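Local coordinates for fibrinogen-binding protein (Staphylococcus aureus subsp. aureus, PDB 3T49) that belongs to the staphylococcal complement inhibitor (SCIN) family and, as SCIN-B, probably blocks the C3b-containing convertases of host complement, at residues Thr11-Asn14 / Lys15-Val18; Lys47-Phe50 / Val51-Ala54. All blocks are in the same frame, centred on the assembly; numbering follows the deposited sequence. Where two conformers were deposited one is given.

Contact 1 (Thr11-Asn14 / Lys15-Val18)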
# COMPACT_ATOMS: atom_id res chain seq x y z
N THR A 11 -6.89 -6.33 3.36
CA THR A 11 -7.81 -5.69 2.41
C THR A 11 -7.06 -4.67 1.57
O THR A 11 -7.24 -4.60 0.35
CB THR A 11 -8.99 -5.07 3.14
OG1 THR A 11 -9.77 -6.14 3.71
CG2 THR A 11 -9.87 -4.25 2.20
N LEU A 12 -6.19 -3.87 2.20
CA LEU A 12 -5.39 -2.91 1.44
C LEU A 12 -4.43 -3.61 0.50
O LEU A 12 -4.27 -3.18 -0.66
CB LEU A 12 -4.65 -1.94 2.36
CG LEU A 12 -5.53 -0.95 3.08
CD1 LEU A 12 -4.77 -0.39 4.27
CD2 LEU A 12 -6.01 0.17 2.20
N LEU A 13 -3.79 -4.68 0.97
CA LEU A 13 -2.86 -5.44 0.13
C LEU A 13 -3.55 -6.03 -1.08
O LEU A 13 -2.95 -6.19 -2.15
CB LEU A 13 -2.21 -6.57 0.91
CG LEU A 13 -1.02 -6.17 1.73
CD1 LEU A 13 -0.57 -7.41 2.57
CD2 LEU A 13 0.11 -5.68 0.79
N ASN A 14 -4.83 -6.35 -0.92
CA ASN A 14 -5.54 -6.99 -2.03
C ASN A 14 -5.71 -6.04 -3.21
O ASN A 14 -5.98 -6.49 -4.31
CB ASN A 14 -6.91 -7.53 -1.60
CG ASN A 14 -6.81 -8.78 -0.72
OD1 ASN A 14 -5.79 -9.45 -0.67
ND2 ASN A 14 -7.91 -9.08 -0.03
N LYS A 15 -5.56 -4.73 -2.98
CA LYS A 15 -5.62 -3.73 -4.06
C LYS A 15 -4.25 -3.31 -4.56
O LYS A 15 -4.15 -2.52 -5.50
CB LYS A 15 -6.34 -2.48 -3.58
CG LYS A 15 -7.62 -2.74 -2.86
CD LYS A 15 -8.28 -1.41 -2.47
CE LYS A 15 -9.13 -1.53 -1.20
NZ LYS A 15 -10.11 -2.63 -1.30
N SER A 16 -3.18 -3.80 -3.96
CA SER A 16 -1.85 -3.27 -4.27
C SER A 16 -1.38 -3.50 -5.69
O SER A 16 -0.77 -2.62 -6.29
CB SER A 16 -0.80 -3.77 -3.26
OG SER A 16 -0.67 -5.19 -3.28
N ASN A 17 -1.65 -4.68 -6.25
CA ASN A 17 -1.20 -4.91 -7.63
C ASN A 17 -1.97 -4.07 -8.66
O ASN A 17 -1.43 -3.61 -9.64
CB ASN A 17 -1.27 -6.40 -7.99
CG ASN A 17 -0.28 -7.25 -7.20
OD1 ASN A 17 0.89 -6.90 -7.08
ND2 ASN A 17 -0.75 -8.34 -6.64
N VAL A 18 -3.26 -3.88 -8.40
CA VAL A 18 -4.09 -3.02 -9.21
C VAL A 18 -3.52 -1.59 -9.18
O VAL A 18 -3.36 -0.93 -10.21
CB VAL A 18 -5.57 -3.07 -8.72
CG1 VAL A 18 -6.35 -1.87 -9.17
CG2 VAL A 18 -6.25 -4.35 -9.23
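The carbonyl oxygen of Leu13 is met by Ser16 through the backbone and, in one of the two conformers of this serine, through the side chain as well. In that conformer Ser16 OG lies 2.7 Å from Leu13 O, in the carbonyl plane and on a lone pair; this second grip is therefore not certain to be permanent. Ser16 N reaches Leu13 O at 3.0 Å from well above that plane. The hydroxyl gets there because chi1 of 61° sets OG between the backbone N and the carbonyl carbon, turned back toward the preceding turn. One residue earlier, Lys15 N donates to Leu12 O at 3.1 Å. Both backbone bonds thus run from residue i+3 to residue i, the spacing of a 3-10 turn, and the backbone passes from helix 5-13 to helix 16-22 without a break in the chain. The long aliphatic part of Lys15 runs back beside Thr11: CG packs 3.7 Å from Thr11 O, and a bend at chi4 brings NZ to 3.9 Å from Thr11 CG2, the two side chains pointing the same way. Helix 28-47 meets Leu13 through Ala41, Lys42 and Leu45, and Glu38 of that helix makes a weak hydrogen bond with Ser16 OG. From helix 50-72, Tyr64 OH hydrogen-bonds to Leu12 O while Leu60 packs on the Leu12 side chain, so the turn lies against both long helices through Leu12, Leu13 and Ser16, while Thr11, Asn14 and Lys15 stay on the outside.

Contact 2 (Lys47-Phe50 / Val51-Ala54)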
# COMPACT_ATOMS: atom_id res chain seq x y z
N LYS A 47 4.87 -11.70 10.95
CA LYS A 47 5.46 -11.59 12.29
C LYS A 47 4.44 -11.16 13.36
O LYS A 47 4.79 -11.03 14.55
CB LYS A 47 6.62 -10.60 12.30
CG LYS A 47 7.81 -10.99 11.46
CD LYS A 47 8.91 -9.93 11.56
CE LYS A 47 10.10 -10.21 10.62
NZ LYS A 47 10.04 -9.42 9.35
N ASN A 48 3.22 -10.87 12.92
CA ASN A 48 2.19 -10.28 13.77
C ASN A 48 2.69 -9.04 14.49
O ASN A 48 2.45 -8.84 15.67
CB ASN A 48 1.71 -11.29 14.82
CG ASN A 48 0.28 -11.03 15.26
OD1 ASN A 48 -0.55 -10.58 14.49
ND2 ASN A 48 -0.01 -11.37 16.51
N ASP A 49 3.37 -8.17 13.73
CA ASP A 49 3.99 -6.99 14.28
C ASP A 49 3.01 -5.84 14.12
O ASP A 49 2.85 -5.30 13.03
CB ASP A 49 5.30 -6.73 13.53
CG ASP A 49 6.02 -5.46 14.01
OD1 ASP A 49 5.43 -4.59 14.68
OD2 ASP A 49 7.23 -5.36 13.69
N PHE A 50 2.29 -5.50 15.18
CA PHE A 50 1.21 -4.50 15.14
C PHE A 50 1.74 -3.12 14.79
O PHE A 50 1.05 -2.37 14.14
CB PHE A 50 0.46 -4.46 16.47
CG PHE A 50 -0.51 -5.57 16.64
CD1 PHE A 50 -0.10 -6.82 17.06
CD2 PHE A 50 -1.84 -5.38 16.37
CE1 PHE A 50 -1.01 -7.86 17.22
CE2 PHE A 50 -2.76 -6.42 16.53
CZ PHE A 50 -2.34 -7.64 16.98
N VAL A 51 2.95 -2.80 15.21
CA VAL A 51 3.52 -1.47 14.96
C VAL A 51 3.78 -1.35 13.45
O VAL A 51 3.34 -0.37 12.82
CB VAL A 51 4.81 -1.25 15.77
CG1 VAL A 51 5.49 0.04 15.39
CG2 VAL A 51 4.51 -1.18 17.28
N SER A 52 4.39 -2.37 12.85
CA SER A 52 4.65 -2.37 11.41
C SER A 52 3.36 -2.49 10.63
O SER A 52 3.25 -1.90 9.55
CB SER A 52 5.62 -3.48 11.04
OG SER A 52 6.88 -3.23 11.64
N MET A 53 2.37 -3.24 11.12
CA MET A 53 1.08 -3.36 10.43
C MET A 53 0.44 -1.99 10.36
O MET A 53 -0.08 -1.61 9.30
CB MET A 53 0.14 -4.39 11.09
CG MET A 53 0.59 -5.82 10.85
SD MET A 53 -0.63 -7.09 11.32
CE MET A 53 -0.54 -7.13 13.11
N ALA A 54 0.46 -1.23 11.46
CA ALA A 54 -0.16 0.08 11.46
C ALA A 54 0.55 1.02 10.49
O ALA A 54 -0.11 1.78 9.77
CB ALA A 54 -0.17 0.65 12.89
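The methyl end of Met53 sits over one face of the Phe50 ring at the start of helix 50-72, CE standing 3.8 Å from the ring centroid and 10° off the normal, a centred CH-pi contact. The two side chains run side by side in the same direction, and the bend at chi3 (-75°) of Met53 folds CE in over the ring. The same methyl group, Met53 CE, touches Asn48 OD1 at 3.7 Å. Asn48 has positive phi and closes the preceding helix in a Schellman motif. Asp49, just before helix 50-72, is its N-cap. A chi1 of 178° turns the carboxylate toward the amides of Val51 and Ser52. Ser52 N donates to Asp49 OD1 at 3.1 Å along a nearly straight line, meeting the oxygen from above the carboxylate plane, while Val51 N makes a weak, strongly bent bond to the same atom. Ser52 OG makes at most a weak bond to Asp49 OD2 (3.0 Å). The backbone of Asp49 takes part too: Asp49 O accepts from Met53 N at 2.8 Å, and Phe50 O then accepts from Ala54 N. Behind them, Met53 packs on Ala6 and Leu9 of helix 5-13 and on Ala44 and Leu45 of helix 28-47. One aspartate therefore serves the turn with both carboxylate and carbonyl, and its negative charge at the positive end of the helix dipole would be expected to favour the ionised form and the start of the helix.

In the fold
From the N terminus, helix 5-13 leads into contact 1, where the chain passes through an irregular turn into helix 16-22. After a loop comes the long helix 28-47, and contact 2 marks its reversal into helix 50-72. Each contact lies within one continuous run of eight residues, so neither encloses a loop, and the two follow in series without nesting or crossing. The centres of contact 1 and contact 2 are about 17 Å apart, and the nearest atoms of contact 1 and contact 2 about 7 Å, with no direct touch. Residues 11-18 bring the broken N-terminal arm against both long helices, whereas residues 47-54 join those two at one end of the helical bundle, beside the start of helix 5-13.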